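Local coordinates for polyketide synthase associated protein 5 (Mycobacterium tuberculosis, PDB 1Q9J), which probably transfers mycocerosyl groups from mycocerosic acid synthase onto phthiocerol and related alcohols, the last step in making dimycocerosate esters, at residues Q222-D225 / L226-F229; A382-G386 / Q387-E391; A292-G295 / P296-I300; L246-E249 / W250-N254; G129-G132 / A133-D137. All blocks are in the same frame, centred on the assembly; numbering follows the deposited sequence.

How the contacts relate
Contacts 1 to 4 share the C-terminal half of the chain, whereas contact 5 lies beside the probable active site, its centre about 27 Å from that of contact 1. Contacts 1, 4 and 5, turns of helices 220-230, 237-253 and 129-148, and contact 2, the tip of a hairpin, are all partly buried; contact 3 is a surface loop. T223 OG1 of contact 1 lies 3.1 Å from L388 N of contact 2, a probable hydrogen bond. Contacts 3 and 4 meet through apolar side chains. Chemistry varies with place: contacts 1 and 2 rest mainly on backbone bonds, a salt bridge marks contact 4, a hydroxyl-to-backbone bond contact 3, and histidine-aliphatic packing contact 5.

Contact 1: residues Q222-D225 / L226-F229; sequences QTSD and LMAF
Backbone N-H groups of L226-F229 reach back to carbonyls of Q222-D225, giving the consecutive i to i+4 bonds of an α-helix. M227 N to T223 O is the shortest of these, at 2.8 Å. A228 N meets S224 O at 2.9 Å with an N-H...O angle of 163°. F229 N to D225 O and L226 N to Q222 O are longer, at 3.1 Å and 3.2 Å.

Among the side chains, M227 does most of the touching. It bends at its last torsion (chi3 -89°), which turns the terminal methyl back along the helix, where M227 CE approaches T223 CG2 at 3.6 Å. T223 chi1 of -55° sets OG1 beside the backbone N and leaves the CG2 methyl anti to it, facing M227. The hydroxyl bonds to S219 O one turn earlier. A228 CB rests 3.3 Å from S224 O.

L226 and F229, both buried, face the neighbouring helix and the C-terminal loop. L226 packs on L410 of helix 399-412 and on L237 at the start of helix 237-253, while the F229 ring meets Y417 edge-to-face and also contacts H233. T223 OG1 bonds in addition to L388 N of strand 387-393, a polar tie between helix 220-230 and the sheet.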
loop_
_atom_site.group_PDB
_atom_site.type_symbol
_atom_site.label_atom_id
_atom_site.label_comp_id
_atom_site.label_asym_id
_atom_site.label_seq_id
_atom_site.Cartn_x
_atom_site.Cartn_y
_atom_site.Cartn_z
ATOM N N GLN A 222 19.533 13.091 9.418
ATOM C CA GLN A 222 18.484 12.843 10.399
ATOM C C GLN A 222 17.968 11.411 10.330
ATOM O O GLN A 222 17.521 10.855 11.335
ATOM C CB GLN A 222 17.311 13.792 10.196
ATOM C CG GLN A 222 17.553 15.203 10.627
ATOM C CD GLN A 222 16.418 16.090 10.194
ATOM O OE1 GLN A 222 16.136 16.211 9.001
ATOM N NE2 GLN A 222 15.752 16.714 11.157
ATOM N N THR A 223 18.004 10.818 9.140
ATOM C CA THR A 223 17.547 9.440 8.984
ATOM C C THR A 223 18.562 8.565 9.727
ATOM O O THR A 223 18.207 7.889 10.695
ATOM C CB THR A 223 17.469 9.021 7.480
ATOM O OG1 THR A 223 16.652 9.958 6.768
ATOM C CG2 THR A 223 16.840 7.643 7.332
ATOM N N SER A 224 19.823 8.618 9.291
ATOM C CA SER A 224 20.912 7.847 9.902
ATOM C C SER A 224 20.939 7.940 11.424
ATOM O O SER A 224 21.339 6.997 12.110
ATOM C CB SER A 224 22.262 8.303 9.341
ATOM O OG SER A 224 22.348 7.981 7.965
ATOM N N ASP A 225 20.514 9.088 11.939
ATOM C CA ASP A 225 20.456 9.341 13.372
ATOM C C ASP A 225 19.342 8.508 13.978
ATOM O O ASP A 225 19.508 7.904 15.036
ATOM C CB ASP A 225 20.171 10.822 13.627
ATOM C CG ASP A 225 21.436 11.649 13.775
ATOM O OD1 ASP A 225 22.375 11.488 12.956
ATOM O OD2 ASP A 225 21.475 12.475 14.715
ATOM N N LEU A 226 18.199 8.487 13.300
ATOM C CA LEU A 226 17.059 7.725 13.787
ATOM C C LEU A 226 17.358 6.234 13.642
ATOM O O LEU A 226 16.938 5.427 14.474
ATOM C CB LEU A 226 15.789 8.103 13.012
ATOM C CG LEU A 226 14.452 7.696 13.645
ATOM C CD1 LEU A 226 14.337 8.281 15.041
ATOM C CD2 LEU A 226 13.303 8.176 12.772
ATOM N N MET A 227 18.093 5.866 12.596
ATOM C CA MET A 227 18.438 4.461 12.399
ATOM C C MET A 227 19.407 3.985 13.470
ATOM O O MET A 227 19.205 2.932 14.083
ATOM C CB MET A 227 19.051 4.232 11.020
ATOM C CG MET A 227 18.043 4.289 9.902
ATOM S SD MET A 227 18.717 3.671 8.369
ATOM C CE MET A 227 19.436 5.181 7.645
ATOM N N ALA A 228 20.464 4.762 13.684
ATOM C CA ALA A 228 21.456 4.434 14.695
ATOM C C ALA A 228 20.734 4.244 16.027
ATOM O O ALA A 228 21.000 3.288 16.747
ATOM C CB ALA A 228 22.485 5.551 14.800
ATOM N N PHE A 229 19.813 5.153 16.340
ATOM C CA PHE A 229 19.044 5.077 17.577
ATOM C C PHE A 229 18.204 3.818 17.557
ATOM O O PHE A 229 17.872 3.265 18.602
ATOM C CB PHE A 229 18.111 6.278 17.699
ATOM C CG PHE A 229 17.130 6.172 18.830
ATOM C CD1 PHE A 229 17.488 6.545 20.118
ATOM C CD2 PHE A 229 15.844 5.698 18.608
ATOM C CE1 PHE A 229 16.574 6.451 21.179
ATOM C CE2 PHE A 229 14.925 5.599 19.660
ATOM C CZ PHE A 229 15.293 5.977 20.948
#

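Contact 2: residues A382-G386 / Q387-E391; sequences AVYAG and QLIIE
This is the tip of a β-hairpin with a two-residue loop, where strand 378-384 passes into strand 387-393 through a type I' turn from Y384 to Q387, inside the mixed six-stranded sheet. A385 and G386 hold the corner positions, both with positive phi, which G386 adopts easily and A385 less so. The pair that closes the turn is bonded in both directions: Y384 N gives to Q387 O at 2.7 Å, and Q387 N returns a weak bond to Y384 O at 2.6 Å. One residue further along, V383 faces L388 as a non-hydrogen-bonded pair with CA atoms 4.2 Å apart. There V383 CA directs its hydrogen to Q387 O at 3.2 Å.

Side chains alternate between the two faces of the hairpin. On the face of Y384, Q387 and I389, the I389 CD1 methyl reaches diagonally to Y384 CB at 3.3 Å. The Q387 chain is extended beyond CG and runs beside the turn, putting NE2 3.7 Å from A385 CB. On the other face V383 and L388 meet loosely, CG2 to CD1 4.4 Å; V383 CG1, anti to the backbone N (chi1 -177°), turns instead toward Q387 N.

The chemistry is thus mostly peptide-to-peptide: backbone bonds fix the register, while the side chains make apolar contacts outward. L388 and I390 meet helix 399-412 on one face, and the Y384 side chain touches I361 and I364 of strand 360-368, part of the five-stranded sheet, on the other.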
loop_
_atom_site.group_PDB
_atom_site.type_symbol
_atom_site.label_atom_id
_atom_site.label_comp_id
_atom_site.label_asym_id
_atom_site.label_seq_id
_atom_site.Cartn_x
_atom_site.Cartn_y
_atom_site.Cartn_z
ATOM N N ALA A 382 8.587 5.360 4.447
ATOM C CA ALA A 382 9.505 4.662 3.558
ATOM C C ALA A 382 10.833 5.413 3.506
ATOM O O ALA A 382 10.887 6.635 3.682
ATOM C CB ALA A 382 8.911 4.538 2.163
ATOM N N VAL A 383 11.909 4.676 3.274
ATOM C CA VAL A 383 13.217 5.293 3.202
ATOM C C VAL A 383 13.671 5.353 1.757
ATOM O O VAL A 383 14.078 4.350 1.163
ATOM C CB VAL A 383 14.217 4.517 4.047
ATOM C CG1 VAL A 383 15.575 5.204 4.018
ATOM C CG2 VAL A 383 13.693 4.425 5.466
ATOM N N TYR A 384 13.577 6.552 1.201
ATOM C CA TYR A 384 13.949 6.796 -0.178
ATOM C C TYR A 384 15.338 7.401 -0.174
ATOM O O TYR A 384 15.608 8.339 0.573
ATOM C CB TYR A 384 12.954 7.775 -0.825
ATOM C CG TYR A 384 13.131 7.944 -2.321
ATOM C CD1 TYR A 384 12.432 7.147 -3.222
ATOM C CD2 TYR A 384 14.053 8.856 -2.833
ATOM C CE1 TYR A 384 12.652 7.249 -4.597
ATOM C CE2 TYR A 384 14.283 8.965 -4.206
ATOM C CZ TYR A 384 13.583 8.154 -5.081
ATOM O OH TYR A 384 13.854 8.221 -6.431
ATOM N N ALA A 385 16.224 6.841 -0.989
ATOM C CA ALA A 385 17.580 7.355 -1.092
ATOM C C ALA A 385 18.192 7.613 0.280
ATOM O O ALA A 385 18.864 8.625 0.496
ATOM C CB ALA A 385 17.570 8.642 -1.903
ATOM N N GLY A 386 17.955 6.693 1.205
ATOM C CA GLY A 386 18.482 6.855 2.542
ATOM C C GLY A 386 17.851 8.014 3.293
ATOM O O GLY A 386 18.481 8.636 4.151
ATOM N N GLN A 387 16.600 8.314 2.971
ATOM C CA GLN A 387 15.887 9.397 3.633
ATOM C C GLN A 387 14.497 8.897 3.990
ATOM O O GLN A 387 13.765 8.405 3.131
ATOM C CB GLN A 387 15.785 10.607 2.703
ATOM C CG GLN A 387 17.104 10.949 2.010
ATOM C CD GLN A 387 16.984 12.122 1.034
ATOM O OE1 GLN A 387 16.600 13.231 1.426
ATOM N NE2 GLN A 387 17.325 11.885 -0.239
ATOM N N LEU A 388 14.153 9.008 5.266
ATOM C CA LEU A 388 12.854 8.574 5.735
ATOM C C LEU A 388 11.798 9.533 5.236
ATOM O O LEU A 388 12.015 10.741 5.213
ATOM C CB LEU A 388 12.800 8.540 7.260
ATOM C CG LEU A 388 11.382 8.385 7.826
ATOM C CD1 LEU A 388 10.760 7.105 7.318
ATOM C CD2 LEU A 388 11.426 8.397 9.339
ATOM N N ILE A 389 10.656 8.989 4.842
ATOM C CA ILE A 389 9.560 9.798 4.347
ATOM C C ILE A 389 8.265 9.456 5.074
ATOM O O ILE A 389 7.784 8.323 5.012
ATOM C CB ILE A 389 9.340 9.566 2.853
ATOM C CG1 ILE A 389 10.612 9.861 2.082
ATOM C CG2 ILE A 389 8.217 10.449 2.353
ATOM C CD1 ILE A 389 10.504 9.483 0.623
ATOM N N ILE A 390 7.710 10.447 5.761
ATOM C CA ILE A 390 6.460 10.275 6.483
ATOM C C ILE A 390 5.338 10.752 5.565
ATOM O O ILE A 390 5.535 11.666 4.762
ATOM C CB ILE A 390 6.427 11.135 7.754
ATOM C CG1 ILE A 390 7.534 10.715 8.709
ATOM C CG2 ILE A 390 5.093 10.992 8.442
ATOM C CD1 ILE A 390 7.624 11.622 9.925
ATOM N N GLU A 391 4.167 10.134 5.701
ATOM C CA GLU A 391 3.005 10.490 4.899
ATOM C C GLU A 391 1.691 10.312 5.639
ATOM O O GLU A 391 1.547 9.441 6.496
ATOM C CB GLU A 391 2.955 9.660 3.620
ATOM C CG GLU A 391 4.020 10.001 2.616
ATOM C CD GLU A 391 3.738 9.384 1.263
ATOM O OE1 GLU A 391 4.575 9.522 0.348
ATOM O OE2 GLU A 391 2.673 8.752 1.118
#

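Contact 3: residues A292-G295 / P296-I300; sequences AEIG and PNTDI
I294 and T298 meet with their side chains crossing at about a right angle, the I294 methyl CG2 lying 3.7 Å from T298 CB. T298 CB points toward the preceding residues, and its chi1 of -65° sets OG1 beside its own backbone N, anti to the carbonyl carbon. In that position the hydroxyl oxygen receives the N-H of G295. G295 N to T298 OG1 measures 2.7 Å, and the N-H...O angle of 179° makes the bond practically straight. The same oxygen also lies 3.4 Å from I294 CA, while the second T298 branch, CG2, stands 4.1 Å from I294 CG2. The threonine therefore divides its work, oxygen to the backbone and carbons to the isoleucine.

The chain between them doubles back as a type I β-turn from G295 to T298, with P296 and N297 at the corners, as their backbone angles require. Its closing bond, T298 N to G295 O at 3.4 Å, is weak, so the hydroxyl bond is the stronger of the two links across the loop.

This surface turn connects strand 285-292 to helix 300-317. D299 is the N-cap of that helix, its OD1 accepting from D302 N and also bonding to the Y417 hydroxyl. The loop packs against helix 237-253: I294 and I300 meet L247, and P296 meets W250.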
loop_
_atom_site.group_PDB
_atom_site.type_symbol
_atom_site.label_atom_id
_atom_site.label_comp_id
_atom_site.label_asym_id
_atom_site.label_seq_id
_atom_site.Cartn_x
_atom_site.Cartn_y
_atom_site.Cartn_z
ATOM N N ALA A 292 -2.827 0.694 21.949
ATOM C CA ALA A 292 -1.804 1.494 22.605
ATOM C C ALA A 292 -2.414 2.350 23.702
ATOM O O ALA A 292 -3.431 3.020 23.500
ATOM C CB ALA A 292 -1.094 2.373 21.593
ATOM N N GLU A 293 -1.783 2.318 24.870
ATOM C CA GLU A 293 -2.243 3.088 26.016
ATOM C C GLU A 293 -1.125 4.026 26.437
ATOM O O GLU A 293 -0.299 3.693 27.287
ATOM C CB GLU A 293 -2.624 2.138 27.150
ATOM C CG GLU A 293 -3.646 1.100 26.713
ATOM C CD GLU A 293 -4.057 0.168 27.824
ATOM O OE1 GLU A 293 -3.161 -0.430 28.462
ATOM O OE2 GLU A 293 -5.279 0.019 28.045
ATOM N N ILE A 294 -1.112 5.204 25.820
ATOM C CA ILE A 294 -0.094 6.215 26.077
ATOM C C ILE A 294 -0.475 7.219 27.169
ATOM O O ILE A 294 -1.560 7.803 27.155
ATOM C CB ILE A 294 0.240 6.988 24.773
ATOM C CG1 ILE A 294 0.647 6.006 23.672
ATOM C CG2 ILE A 294 1.367 7.973 25.018
ATOM C CD1 ILE A 294 0.935 6.667 22.339
ATOM N N GLY A 295 0.437 7.397 28.118
ATOM C CA GLY A 295 0.226 8.337 29.199
ATOM C C GLY A 295 1.224 9.465 29.025
ATOM O O GLY A 295 1.976 9.472 28.050
ATOM N N PRO A 296 1.262 10.437 29.947
ATOM C CA PRO A 296 2.203 11.556 29.836
ATOM C C PRO A 296 3.661 11.148 30.052
ATOM O O PRO A 296 4.579 11.909 29.743
ATOM C CB PRO A 296 1.698 12.528 30.895
ATOM C CG PRO A 296 1.137 11.618 31.939
ATOM C CD PRO A 296 0.386 10.596 31.121
ATOM N N ASN A 297 3.865 9.940 30.568
ATOM C CA ASN A 297 5.212 9.435 30.828
ATOM C C ASN A 297 5.646 8.308 29.899
ATOM O O ASN A 297 6.828 7.950 29.866
ATOM C CB ASN A 297 5.337 8.954 32.274
ATOM C CG ASN A 297 5.469 10.096 33.258
ATOM O OD1 ASN A 297 6.298 10.992 33.076
ATOM N ND2 ASN A 297 4.661 10.068 34.315
ATOM N N THR A 298 4.699 7.741 29.156
ATOM C CA THR A 298 5.008 6.652 28.238
ATOM C C THR A 298 6.275 6.929 27.445
ATOM O O THR A 298 6.440 8.005 26.869
ATOM C CB THR A 298 3.864 6.411 27.268
ATOM O OG1 THR A 298 2.716 5.967 27.998
ATOM C CG2 THR A 298 4.254 5.350 26.252
ATOM N N ASP A 299 7.171 5.950 27.424
ATOM C CA ASP A 299 8.440 6.090 26.725
ATOM C C ASP A 299 8.436 5.479 25.326
ATOM O O ASP A 299 7.824 4.440 25.085
ATOM C CB ASP A 299 9.556 5.473 27.569
ATOM C CG ASP A 299 10.907 5.557 26.900
ATOM O OD1 ASP A 299 11.345 4.535 26.333
ATOM O OD2 ASP A 299 11.522 6.646 26.935
ATOM N N ILE A 300 9.129 6.143 24.408
ATOM C CA ILE A 300 9.224 5.699 23.025
ATOM C C ILE A 300 9.582 4.227 22.914
ATOM O O ILE A 300 8.773 3.424 22.452
ATOM C CB ILE A 300 10.258 6.564 22.247
ATOM C CG1 ILE A 300 9.534 7.728 21.570
ATOM C CG2 ILE A 300 11.012 5.743 21.212
ATOM C CD1 ILE A 300 8.566 7.302 20.495
#

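Contact 4: residues L246-E249 / W250-N254; sequences LLTE and WQLRN
E249 and R253 come together through a bend in one chain and a reach in the other. E249 turns sharply at CG (chi2 -62°), folding its carboxylate toward the next turn of the helix, whereas R253 is extended from CG to NE. The two side chains cross obliquely, with carboxylate and guanidinium planes 78° apart, so they do not form a coplanar, two-pronged pair. Instead OE1 of E249 accepts from both NH2 and NE of R253: from NH2 at 3.0 Å with an N-H...O angle of 131°, and from NE, weakly, at 3.2 Å. NH2 comes to the anti side of OE1 and lies out of the carboxylate plane.

Another i to i+4 pair, T248 and L252, lies side by side pointing the same way, CG2 to CD1 4.0 Å. Behind the side chains, Q251 N bonds to L247 O at 3.2 Å. L252 N to T248 O, at 3.1 Å, is weak, close to the point where N254 leaves the helix with positive phi.

Each charged group has a second partner, Y379 OH for E249 OE2 and P340 O for R253 NH2. The bent, shared salt bridge is therefore one link in a short polar chain, and the arginine's charge probably also suits the C-terminal end of helix 237-253.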
loop_
_atom_site.group_PDB
_atom_site.type_symbol
_atom_site.label_atom_id
_atom_site.label_comp_id
_atom_site.label_asym_id
_atom_site.label_seq_id
_atom_site.Cartn_x
_atom_site.Cartn_y
_atom_site.Cartn_z
ATOM N N LEU A 246 1.942 7.119 17.208
ATOM C CA LEU A 246 1.011 6.867 18.303
ATOM C C LEU A 246 1.097 7.890 19.439
ATOM O O LEU A 246 0.076 8.257 20.029
ATOM C CB LEU A 246 1.211 5.448 18.844
ATOM C CG LEU A 246 0.654 4.335 17.955
ATOM C CD1 LEU A 246 1.208 2.997 18.389
ATOM C CD2 LEU A 246 -0.872 4.348 18.027
ATOM N N LEU A 247 2.305 8.350 19.754
ATOM C CA LEU A 247 2.464 9.346 20.809
ATOM C C LEU A 247 1.717 10.601 20.395
ATOM O O LEU A 247 0.788 11.044 21.080
ATOM C CB LEU A 247 3.941 9.672 21.022
ATOM C CG LEU A 247 4.705 8.555 21.724
ATOM C CD1 LEU A 247 6.152 8.937 21.870
ATOM C CD2 LEU A 247 4.073 8.291 23.075
ATOM N N THR A 248 2.132 11.154 19.257
ATOM C CA THR A 248 1.531 12.355 18.695
ATOM C C THR A 248 0.007 12.287 18.650
ATOM O O THR A 248 -0.665 13.273 18.929
ATOM C CB THR A 248 2.040 12.613 17.268
ATOM O OG1 THR A 248 3.469 12.732 17.280
ATOM C CG2 THR A 248 1.424 13.893 16.712
ATOM N N GLU A 249 -0.543 11.129 18.305
ATOM C CA GLU A 249 -1.989 11.008 18.240
ATOM C C GLU A 249 -2.615 11.357 19.572
ATOM O O GLU A 249 -3.669 11.984 19.621
ATOM C CB GLU A 249 -2.398 9.593 17.837
ATOM C CG GLU A 249 -2.378 9.337 16.339
ATOM C CD GLU A 249 -3.356 10.223 15.579
ATOM O OE1 GLU A 249 -4.523 10.336 16.018
ATOM O OE2 GLU A 249 -2.959 10.790 14.539
ATOM N N TRP A 250 -1.963 10.960 20.659
ATOM C CA TRP A 250 -2.493 11.238 21.989
ATOM C C TRP A 250 -2.371 12.722 22.343
ATOM O O TRP A 250 -3.314 13.318 22.870
ATOM C CB TRP A 250 -1.768 10.385 23.030
ATOM C CG TRP A 250 -2.388 10.464 24.388
ATOM C CD1 TRP A 250 -3.649 10.073 24.745
ATOM C CD2 TRP A 250 -1.770 10.962 25.579
ATOM N NE1 TRP A 250 -3.857 10.308 26.085
ATOM C CE2 TRP A 250 -2.725 10.865 26.617
ATOM C CE3 TRP A 250 -0.514 11.515 25.860
ATOM C CZ2 TRP A 250 -2.448 11.255 27.925
ATOM C CZ3 TRP A 250 -0.236 11.908 27.158
ATOM C CH2 TRP A 250 -1.209 11.790 28.176
ATOM N N GLN A 251 -1.208 13.303 22.046
ATOM C CA GLN A 251 -0.927 14.716 22.306
ATOM C C GLN A 251 -1.896 15.670 21.611
ATOM O O GLN A 251 -2.050 16.816 22.028
ATOM C CB GLN A 251 0.496 15.061 21.858
ATOM C CG GLN A 251 1.578 14.514 22.756
ATOM C CD GLN A 251 1.842 15.406 23.947
ATOM O OE1 GLN A 251 2.412 16.486 23.810
ATOM N NE2 GLN A 251 1.418 14.965 25.124
ATOM N N LEU A 252 -2.540 15.199 20.549
ATOM C CA LEU A 252 -3.473 16.033 19.807
ATOM C C LEU A 252 -4.920 15.596 19.959
ATOM O O LEU A 252 -5.826 16.314 19.552
ATOM C CB LEU A 252 -3.090 16.065 18.322
ATOM C CG LEU A 252 -1.783 16.783 17.960
ATOM C CD1 LEU A 252 -1.522 16.648 16.466
ATOM C CD2 LEU A 252 -1.872 18.256 18.353
ATOM N N ARG A 253 -5.146 14.426 20.546
ATOM C CA ARG A 253 -6.509 13.935 20.734
ATOM C C ARG A 253 -7.253 14.720 21.807
ATOM O O ARG A 253 -8.471 14.597 21.950
ATOM C CB ARG A 253 -6.488 12.440 21.084
ATOM C CG ARG A 253 -6.519 11.541 19.852
ATOM C CD ARG A 253 -5.965 10.144 20.101
ATOM N NE ARG A 253 -5.689 9.472 18.828
ATOM C CZ ARG A 253 -6.505 8.600 18.244
ATOM N NH1 ARG A 253 -7.655 8.268 18.817
ATOM N NH2 ARG A 253 -6.181 8.081 17.073
ATOM N N ASN A 254 -6.512 15.544 22.544
ATOM C CA ASN A 254 -7.073 16.361 23.623
ATOM C C ASN A 254 -7.958 15.524 24.548
ATOM O O ASN A 254 -8.886 16.042 25.172
ATOM C CB ASN A 254 -7.880 17.548 23.059
ATOM C CG ASN A 254 -7.019 18.527 22.255
ATOM O OD1 ASN A 254 -5.933 18.927 22.689
ATOM N ND2 ASN A 254 -7.515 18.929 21.085
#

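Contact 5: residues G129-G132 / A133-D137; sequences GHHG and AVLVD
The first turns of helix 129-148 are closed here by backbone bonds from A133-V136 to G129-G132. V136 N to G132 O is the straightest, 2.9 Å with an N-H...O angle of 172°. A133 N meets G129 O at 2.9 Å, V134 N meets H130 O at 3.0 Å, and L135 N meets H131 O at 3.2 Å.

Two histidines project from the opening turn with CG anti to the backbone N. This leads the H131 ring (chi1 -174°) to L135, whose CG sits at the ring edge in its plane; L135 CD1 is 3.7 Å from H131 ND1. H130 meets V134 more loosely, CE1 to CG2 4.1 Å.

The helix begins at G129, the glycine that ends the HxxxDG motif of this acyltransferase superfamily, with H124 the probable proton acceptor and D128 the aspartate thought to organise the site. D128 OD1 accepts the H131 backbone N-H, which ties the motif's aspartate to the start of the helix, and the H130 side chain comes within about 3 Å of that of D128. On the side facing strand 117-123, L135 packs on L122 and V136 on L120, whereas H130 and V134 both touch P278.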
loop_
_atom_site.group_PDB
_atom_site.type_symbol
_atom_site.label_atom_id
_atom_site.label_comp_id
_atom_site.label_asym_id
_atom_site.label_seq_id
_atom_site.Cartn_x
_atom_site.Cartn_y
_atom_site.Cartn_z
ATOM N N GLY A 129 0.002 -3.609 -1.733
ATOM C CA GLY A 129 1.251 -2.911 -1.947
ATOM C C GLY A 129 2.366 -3.754 -2.507
ATOM O O GLY A 129 3.062 -3.331 -3.426
ATOM N N HIS A 130 2.548 -4.944 -1.945
ATOM C CA HIS A 130 3.620 -5.846 -2.373
ATOM C C HIS A 130 3.412 -6.342 -3.819
ATOM O O HIS A 130 4.310 -6.225 -4.663
ATOM C CB HIS A 130 3.714 -7.020 -1.376
ATOM C CG HIS A 130 4.868 -7.944 -1.619
ATOM N ND1 HIS A 130 6.096 -7.503 -2.062
ATOM C CD2 HIS A 130 4.980 -9.286 -1.474
ATOM C CE1 HIS A 130 6.915 -8.535 -2.184
ATOM N NE2 HIS A 130 6.262 -9.627 -1.833
ATOM N N HIS A 131 2.228 -6.886 -4.095
ATOM C CA HIS A 131 1.890 -7.385 -5.420
ATOM C C HIS A 131 2.097 -6.269 -6.463
ATOM O O HIS A 131 2.743 -6.482 -7.496
ATOM C CB HIS A 131 0.439 -7.856 -5.407
ATOM C CG HIS A 131 0.002 -8.537 -6.670
ATOM N ND1 HIS A 131 0.501 -8.207 -7.906
ATOM C CD2 HIS A 131 -0.948 -9.478 -6.887
ATOM C CE1 HIS A 131 -0.123 -8.914 -8.838
ATOM N NE2 HIS A 131 -1.006 -9.691 -8.245
ATOM N N GLY A 132 1.588 -5.075 -6.166
ATOM C CA GLY A 132 1.733 -3.959 -7.085
ATOM C C GLY A 132 3.172 -3.553 -7.319
ATOM O O GLY A 132 3.597 -3.364 -8.452
ATOM N N ALA A 133 3.921 -3.404 -6.237
ATOM C CA ALA A 133 5.327 -3.024 -6.331
ATOM C C ALA A 133 6.047 -3.998 -7.268
ATOM O O ALA A 133 6.874 -3.591 -8.094
ATOM C CB ALA A 133 5.959 -3.058 -4.946
ATOM N N VAL A 134 5.735 -5.287 -7.136
ATOM C CA VAL A 134 6.347 -6.302 -7.985
ATOM C C VAL A 134 6.055 -6.031 -9.464
ATOM O O VAL A 134 6.921 -6.212 -10.315
ATOM C CB VAL A 134 5.858 -7.730 -7.600
ATOM C CG1 VAL A 134 6.244 -8.726 -8.689
ATOM C CG2 VAL A 134 6.467 -8.154 -6.276
ATOM N N LEU A 135 4.830 -5.601 -9.756
ATOM C CA LEU A 135 4.417 -5.283 -11.123
ATOM C C LEU A 135 5.225 -4.085 -11.621
ATOM O O LEU A 135 5.891 -4.146 -12.660
ATOM C CB LEU A 135 2.914 -4.961 -11.163
ATOM C CG LEU A 135 2.014 -6.141 -10.806
ATOM C CD1 LEU A 135 0.568 -5.696 -10.665
ATOM C CD2 LEU A 135 2.154 -7.224 -11.855
ATOM N N VAL A 136 5.167 -3.004 -10.851
ATOM C CA VAL A 136 5.886 -1.768 -11.151
ATOM C C VAL A 136 7.355 -2.083 -11.435
ATOM O O VAL A 136 7.981 -1.505 -12.324
ATOM C CB VAL A 136 5.826 -0.807 -9.945
ATOM C CG1 VAL A 136 6.611 0.459 -10.229
ATOM C CG2 VAL A 136 4.384 -0.508 -9.593
ATOM N N ASP A 137 7.911 -3.001 -10.660
ATOM C CA ASP A 137 9.298 -3.384 -10.829
ATOM C C ASP A 137 9.458 -4.211 -12.125
ATOM O O ASP A 137 10.416 -4.046 -12.883
ATOM C CB ASP A 137 9.754 -4.146 -9.579
ATOM C CG ASP A 137 11.104 -4.801 -9.759
ATOM O OD1 ASP A 137 11.123 -6.001 -10.086
ATOM O OD2 ASP A 137 12.142 -4.123 -9.581
#